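Local coordinates for uncharacterized protein lp_2219 (PDB 3HFQ) that is of unknown function but folds as a seven-bladed beta-propeller of the lactonase family, so a lactonase-like activity is possible though unproven, at residues A37-P42 against A66-D71; E111-A116 against L121-T126. The protein carries 1 engineered substitution. All coordinates share one frame; numbering follows the deposited sequence.

Overall arrangement
Both contacts belong to one seven-bladed propeller, but they join different things. Interaction 1 is a buried contact between two blades: the end of strand 29-38 in one sheet and the loop after it meet an indole from strand 62-71 of the next, by a CH-pi contact and van der Waals packing. Interaction 2 lies within a single blade, pairing strands 109-115 and 121-128 of a hairpin through backbone hydrogen bonds and one side-chain bond, Thr126 to Glu111; buried Val112, Met113 and Leu121 sit beside exposed Lys114 and Thr122. The centres of interactions 1 and 2 are about 17 Å apart. Strand 74-84 edges the blade that supplies Trp68 and receives apolar side chains of interaction 2 on Val81.

Interaction 1: residues A37-P42 against A66-D71; sequences AATQNP and AAWQID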
loop_
_atom_site.group_PDB
_atom_site.type_symbol
_atom_site.label_atom_id
_atom_site.label_comp_id
_atom_site.label_asym_id
_atom_site.label_seq_id
_atom_site.Cartn_x
_atom_site.Cartn_y
_atom_site.Cartn_z
ATOM N N ALA A 37 -9.612 -9.286 -14.388
ATOM C CA ALA A 37 -8.761 -8.943 -15.522
ATOM C C ALA A 37 -7.540 -9.841 -15.643
ATOM O O ALA A 37 -6.765 -9.986 -14.694
ATOM C CB ALA A 37 -8.320 -7.489 -15.415
ATOM N N ALA A 38 -7.372 -10.442 -16.816
ATOM C CA ALA A 38 -6.223 -11.300 -17.065
ATOM C C ALA A 38 -5.055 -10.368 -17.365
ATOM O O ALA A 38 -5.093 -9.605 -18.332
ATOM C CB ALA A 38 -6.492 -12.217 -18.252
ATOM N N THR A 39 -4.029 -10.421 -16.523
ATOM C CA THR A 39 -2.852 -9.575 -16.680
ATOM C C THR A 39 -1.691 -10.157 -15.866
ATOM O O THR A 39 -1.895 -11.040 -15.035
ATOM C CB THR A 39 -3.168 -8.123 -16.228
ATOM O OG1 THR A 39 -2.019 -7.290 -16.421
ATOM C CG2 THR A 39 -3.586 -8.097 -14.764
ATOM N N GLN A 40 -0.475 -9.675 -16.108
ATOM C CA GLN A 40 0.693 -10.194 -15.402
ATOM C C GLN A 40 1.212 -9.325 -14.259
ATOM O O GLN A 40 1.384 -8.119 -14.414
ATOM C CB GLN A 40 1.834 -10.450 -16.393
ATOM C CG GLN A 40 1.586 -11.617 -17.339
ATOM C CD GLN A 40 1.459 -12.939 -16.604
ATOM O OE1 GLN A 40 2.399 -13.389 -15.944
ATOM N NE2 GLN A 40 0.293 -13.566 -16.713
ATOM N N ASN A 41 1.463 -9.970 -13.121
ATOM C CA ASN A 41 1.988 -9.335 -11.910
ATOM C C ASN A 41 1.340 -8.026 -11.462
ATOM O O ASN A 41 2.025 -7.026 -11.236
ATOM C CB ASN A 41 3.503 -9.134 -12.046
ATOM C CG ASN A 41 4.305 -10.352 -11.597
ATOM O OD1 ASN A 41 3.773 -11.457 -11.447
ATOM N ND2 ASN A 41 5.600 -10.150 -11.387
ATOM N N PRO A 42 0.006 -8.013 -11.317
ATOM C CA PRO A 42 -0.687 -6.796 -10.881
ATOM C C PRO A 42 -0.605 -6.742 -9.356
ATOM O O PRO A 42 -1.617 -6.873 -8.665
ATOM C CB PRO A 42 -2.104 -7.024 -11.380
ATOM C CG PRO A 42 -2.274 -8.511 -11.150
ATOM C CD PRO A 42 -0.959 -9.076 -11.664
ATOM N N ALA A 66 -0.950 -0.447 -16.134
ATOM C CA ALA A 66 -2.026 -0.730 -17.078
ATOM C C ALA A 66 -3.266 0.017 -16.602
ATOM O O ALA A 66 -3.521 0.102 -15.400
ATOM C CB ALA A 66 -2.309 -2.229 -17.129
ATOM N N ALA A 67 -4.025 0.556 -17.551
ATOM C CA ALA A 67 -5.242 1.298 -17.249
ATOM C C ALA A 67 -6.464 0.524 -17.726
ATOM O O ALA A 67 -6.497 0.032 -18.858
ATOM C CB ALA A 67 -5.199 2.669 -17.925
ATOM N N TRP A 68 -7.468 0.422 -16.858
ATOM C CA TRP A 68 -8.698 -0.288 -17.185
ATOM C C TRP A 68 -9.916 0.533 -16.790
ATOM O O TRP A 68 -9.859 1.322 -15.850
ATOM C CB TRP A 68 -8.796 -1.618 -16.422
ATOM C CG TRP A 68 -7.534 -2.401 -16.300
ATOM C CD1 TRP A 68 -6.486 -2.150 -15.459
ATOM C CD2 TRP A 68 -7.203 -3.590 -17.014
ATOM N NE1 TRP A 68 -5.515 -3.110 -15.614
ATOM C CE2 TRP A 68 -5.922 -3.999 -16.579
ATOM C CE3 TRP A 68 -7.844 -4.336 -18.015
ATOM C CZ2 TRP A 68 -5.291 -5.147 -17.070
ATOM C CZ3 TRP A 68 -7.218 -5.474 -18.508
ATOM C CH2 TRP A 68 -5.942 -5.857 -18.046
ATOM N N GLN A 69 -11.017 0.345 -17.514
ATOM C CA GLN A 69 -12.268 1.009 -17.173
ATOM C C GLN A 69 -13.149 -0.097 -16.608
ATOM O O GLN A 69 -13.391 -1.101 -17.280
ATOM C CB GLN A 69 -12.958 1.601 -18.405
ATOM C CG GLN A 69 -14.381 2.105 -18.113
ATOM C CD GLN A 69 -14.403 3.331 -17.209
ATOM O OE1 GLN A 69 -13.992 4.417 -17.612
ATOM N NE2 GLN A 69 -14.880 3.156 -15.979
ATOM N N ILE A 70 -13.608 0.072 -15.374
ATOM C CA ILE A 70 -14.472 -0.929 -14.760
ATOM C C ILE A 70 -15.904 -0.666 -15.207
ATOM O O ILE A 70 -16.362 0.474 -15.192
ATOM C CB ILE A 70 -14.411 -0.865 -13.217
ATOM C CG1 ILE A 70 -12.964 -1.031 -12.741
ATOM C CG2 ILE A 70 -15.296 -1.942 -12.613
ATOM C CD1 ILE A 70 -12.286 -2.282 -13.251
ATOM N N ASP A 71 -16.598 -1.722 -15.620
ATOM C CA ASP A 71 -17.984 -1.618 -16.070
ATOM C C ASP A 71 -18.733 -2.802 -15.473
ATOM O O ASP A 71 -18.666 -3.916 -15.990
ATOM C CB ASP A 71 -18.046 -1.651 -17.602
ATOM C CG ASP A 71 -19.467 -1.628 -18.136
ATOM O OD1 ASP A 71 -20.378 -1.178 -17.411
ATOM O OD2 ASP A 71 -19.673 -2.051 -19.295
#
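Trp68 lays the six-membered ring of its indole beside the backbone at Ala37 to Thr39, and three consecutive residues meet it in three different ways. Ala37 stands over one face: its CB is 3.9 Å from the centroid of that ring and 13° off the normal, a CH-pi contact. The methyl sits somewhat toward the rim, with Ala37 CB 3.9 Å from Trp68 CZ3. Thr39 comes in at the edge instead. Its CB lies 3.8 Å from Trp68 CZ2, and its hydroxyl OG1 is in the ring plane, 4.0 Å from the same carbon, while CG2 stays slightly farther off. A chi1 of -178° swings OG1 anti to the backbone N of Thr39, which brings it to this edge. Between the two, the carbonyl oxygen of Ala38 approaches Trp68 CH2 obliquely at 3.9 Å, whereas the Ala38 methyl is turned away from the indole.

This is an interface between adjacent blades of the propeller. Residues 37-38 end strand 29-38, the outermost strand of the sheet that strand 334-339 closes at its other edge, and the chain then runs through Thr39 to Pro42 toward strand 45-47, the first of the next blade. Strand 62-71 is the third strand of that second blade, so the indole reaches from the second blade to the first and packs on its outermost strand and the connection that follows.

The pyrrole nitrogen is tied down within its own blade: Trp68 NE1 hydrogen-bonds to Ser55 OG on the neighbouring strand 52-59, which helps fix the ring's rotation while its benzo end packs on the other blade. Thr39 in turn touches Asp57 of strand 52-59 and Ile18 of strand 17-24, and its backbone bonds to Gln16.

Interaction 2: residues E111-A116 against L121-T126; sequences EVMKIA and LTLTDT
Glu111 reaches across the hairpin to Thr126, its non-hydrogen-bonded partner, and the two side chains run side by side in the same direction. Glu111 CB begins 3.6 Å from the carbonyl oxygen of Asp125. CG then passes alongside Thr126, close to both OG1 and CG2 of the threonine; chi1 of -72° puts CG beside the Glu111 backbone N, and the extended chain beyond it carries the carboxylate along Thr126. At CD the chain crosses Leu123 at about a right angle, and OE1 lies 3.6 Å from Leu123 CD1. The other oxygen, OE2, accepts a hydrogen bond of 2.8 Å from Thr126 OG1, which arrives from above the carboxylate, 50° out of its plane.

Next along the strand is a classic beta bulge: Thr124 and Asp125 both face Val112. The carbonyl oxygen of Val112 takes two backbone bonds, from Thr124 N at 2.9 Å and from Asp125 N at 3.2 Å, and Val112 N returns one to Asp125 O. Past the bulge Met113 pairs with Leu123, then Lys114 with Thr122 by two backbone bonds, and a water bridges Lys114 O and Thr122 OG1. The selenium (SE) of Met113, a selenomethionine, packs 3.8 Å from Leu121 CD1, and Ile115 CG1 meets Leu121 CD2 at 3.7 Å.

These apolar side chains rest on Val81 of strand 74-84 and Tyr54 of strand 52-59 in the preceding blade. Strand 99-104 flanks strand 109-115 within the sheet, while Thr124 OG1 and Asp125 OD2 hydrogen-bond in the following blade to Gly173 O, just before strand 175-182, and Leu175 N, at its start.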
loop_
_atom_site.group_PDB
_atom_site.type_symbol
_atom_site.label_atom_id
_atom_site.label_comp_id
_atom_site.label_asym_id
_atom_site.label_seq_id
_atom_site.Cartn_x
_atom_site.Cartn_y
_atom_site.Cartn_z
ATOM N N GLU A 111 7.596 7.604 -10.763
ATOM C CA GLU A 111 7.123 8.041 -12.068
ATOM C C GLU A 111 5.769 8.726 -11.980
ATOM O O GLU A 111 4.985 8.460 -11.062
ATOM C CB GLU A 111 7.037 6.854 -13.037
ATOM C CG GLU A 111 8.368 6.286 -13.531
ATOM C CD GLU A 111 8.213 5.594 -14.874
ATOM O OE1 GLU A 111 7.091 5.115 -15.154
ATOM O OE2 GLU A 111 9.191 5.518 -15.649
ATOM N N VAL A 112 5.508 9.612 -12.940
ATOM C CA VAL A 112 4.253 10.351 -12.993
ATOM C C VAL A 112 3.660 10.205 -14.389
ATOM O O VAL A 112 4.373 10.301 -15.389
ATOM C CB VAL A 112 4.475 11.856 -12.712
ATOM C CG1 VAL A 112 3.127 12.583 -12.643
ATOM C CG2 VAL A 112 5.258 12.034 -11.419
HETATM N N MSE A 113 2.355 9.960 -14.450
HETATM C CA MSE A 113 1.646 9.808 -15.714
HETATM C C MSE A 113 0.398 10.675 -15.655
HETATM O O MSE A 113 -0.154 10.890 -14.577
HETATM C CB MSE A 113 1.244 8.342 -15.918
HETATM C CG MSE A 113 2.419 7.406 -16.139
HETATM SE SE MSE A 113 1.996 5.590 -15.661
HETATM C CE MSE A 113 3.787 4.858 -15.578
ATOM N N LYS A 114 -0.048 11.176 -16.803
ATOM C CA LYS A 114 -1.249 12.005 -16.828
ATOM C C LYS A 114 -2.429 11.198 -17.360
ATOM O O LYS A 114 -2.275 10.379 -18.263
ATOM C CB LYS A 114 -1.021 13.261 -17.681
ATOM C CG LYS A 114 -0.656 13.003 -19.131
ATOM C CD LYS A 114 -0.396 14.318 -19.863
ATOM C CE LYS A 114 -0.099 14.090 -21.339
ATOM N NZ LYS A 114 0.237 15.359 -22.046
ATOM N N ILE A 115 -3.606 11.433 -16.789
ATOM C CA ILE A 115 -4.814 10.716 -17.184
ATOM C C ILE A 115 -5.570 11.456 -18.287
ATOM O O ILE A 115 -5.913 12.627 -18.138
ATOM C CB ILE A 115 -5.758 10.540 -15.972
ATOM C CG1 ILE A 115 -4.991 9.905 -14.808
ATOM C CG2 ILE A 115 -6.954 9.691 -16.353
ATOM C CD1 ILE A 115 -5.748 9.918 -13.494
ATOM N N ALA A 116 -5.828 10.766 -19.394
ATOM C CA ALA A 116 -6.563 11.361 -20.507
ATOM C C ALA A 116 -8.051 11.350 -20.174
ATOM O O ALA A 116 -8.464 10.772 -19.170
ATOM C CB ALA A 116 -6.305 10.578 -21.792
ATOM N N LEU A 121 -3.463 6.487 -19.950
ATOM C CA LEU A 121 -2.296 7.170 -19.393
ATOM C C LEU A 121 -1.183 7.534 -20.372
ATOM O O LEU A 121 -1.044 6.930 -21.437
ATOM C CB LEU A 121 -1.683 6.316 -18.281
ATOM C CG LEU A 121 -2.571 5.974 -17.088
ATOM C CD1 LEU A 121 -1.785 5.099 -16.119
ATOM C CD2 LEU A 121 -3.037 7.251 -16.405
ATOM N N THR A 122 -0.397 8.535 -19.980
ATOM C CA THR A 122 0.749 9.007 -20.752
ATOM C C THR A 122 1.844 9.390 -19.761
ATOM O O THR A 122 1.606 10.161 -18.826
ATOM C CB THR A 122 0.415 10.249 -21.594
ATOM O OG1 THR A 122 -0.707 9.973 -22.441
ATOM C CG2 THR A 122 1.610 10.636 -22.463
ATOM N N LEU A 123 3.041 8.853 -19.966
ATOM C CA LEU A 123 4.177 9.139 -19.090
ATOM C C LEU A 123 4.603 10.602 -19.190
ATOM O O LEU A 123 4.679 11.158 -20.287
ATOM C CB LEU A 123 5.358 8.243 -19.469
ATOM C CG LEU A 123 6.648 8.386 -18.659
ATOM C CD1 LEU A 123 6.419 7.919 -17.226
ATOM C CD2 LEU A 123 7.749 7.560 -19.322
ATOM N N THR A 124 4.885 11.221 -18.046
ATOM C CA THR A 124 5.317 12.614 -18.024
ATOM C C THR A 124 6.665 12.820 -17.338
ATOM O O THR A 124 7.447 13.676 -17.752
ATOM C CB THR A 124 4.292 13.534 -17.310
ATOM O OG1 THR A 124 4.038 13.045 -15.988
ATOM C CG2 THR A 124 2.980 13.598 -18.095
ATOM N N ASP A 125 6.950 12.033 -16.303
ATOM C CA ASP A 125 8.202 12.210 -15.570
ATOM C C ASP A 125 8.687 10.937 -14.873
ATOM O O ASP A 125 7.888 10.114 -14.428
ATOM C CB ASP A 125 7.994 13.332 -14.547
ATOM C CG ASP A 125 9.295 13.850 -13.941
ATOM O OD1 ASP A 125 10.347 13.810 -14.614
ATOM O OD2 ASP A 125 9.252 14.329 -12.787
ATOM N N THR A 126 10.006 10.780 -14.806
ATOM C CA THR A 126 10.631 9.642 -14.142
ATOM C C THR A 126 11.776 10.206 -13.311
ATOM O O THR A 126 12.778 10.678 -13.854
ATOM C CB THR A 126 11.207 8.621 -15.148
ATOM O OG1 THR A 126 10.160 8.138 -15.997
ATOM C CG2 THR A 126 11.820 7.433 -14.408
HETATM O O HOH W 1 -2.874 10.635 -21.121
#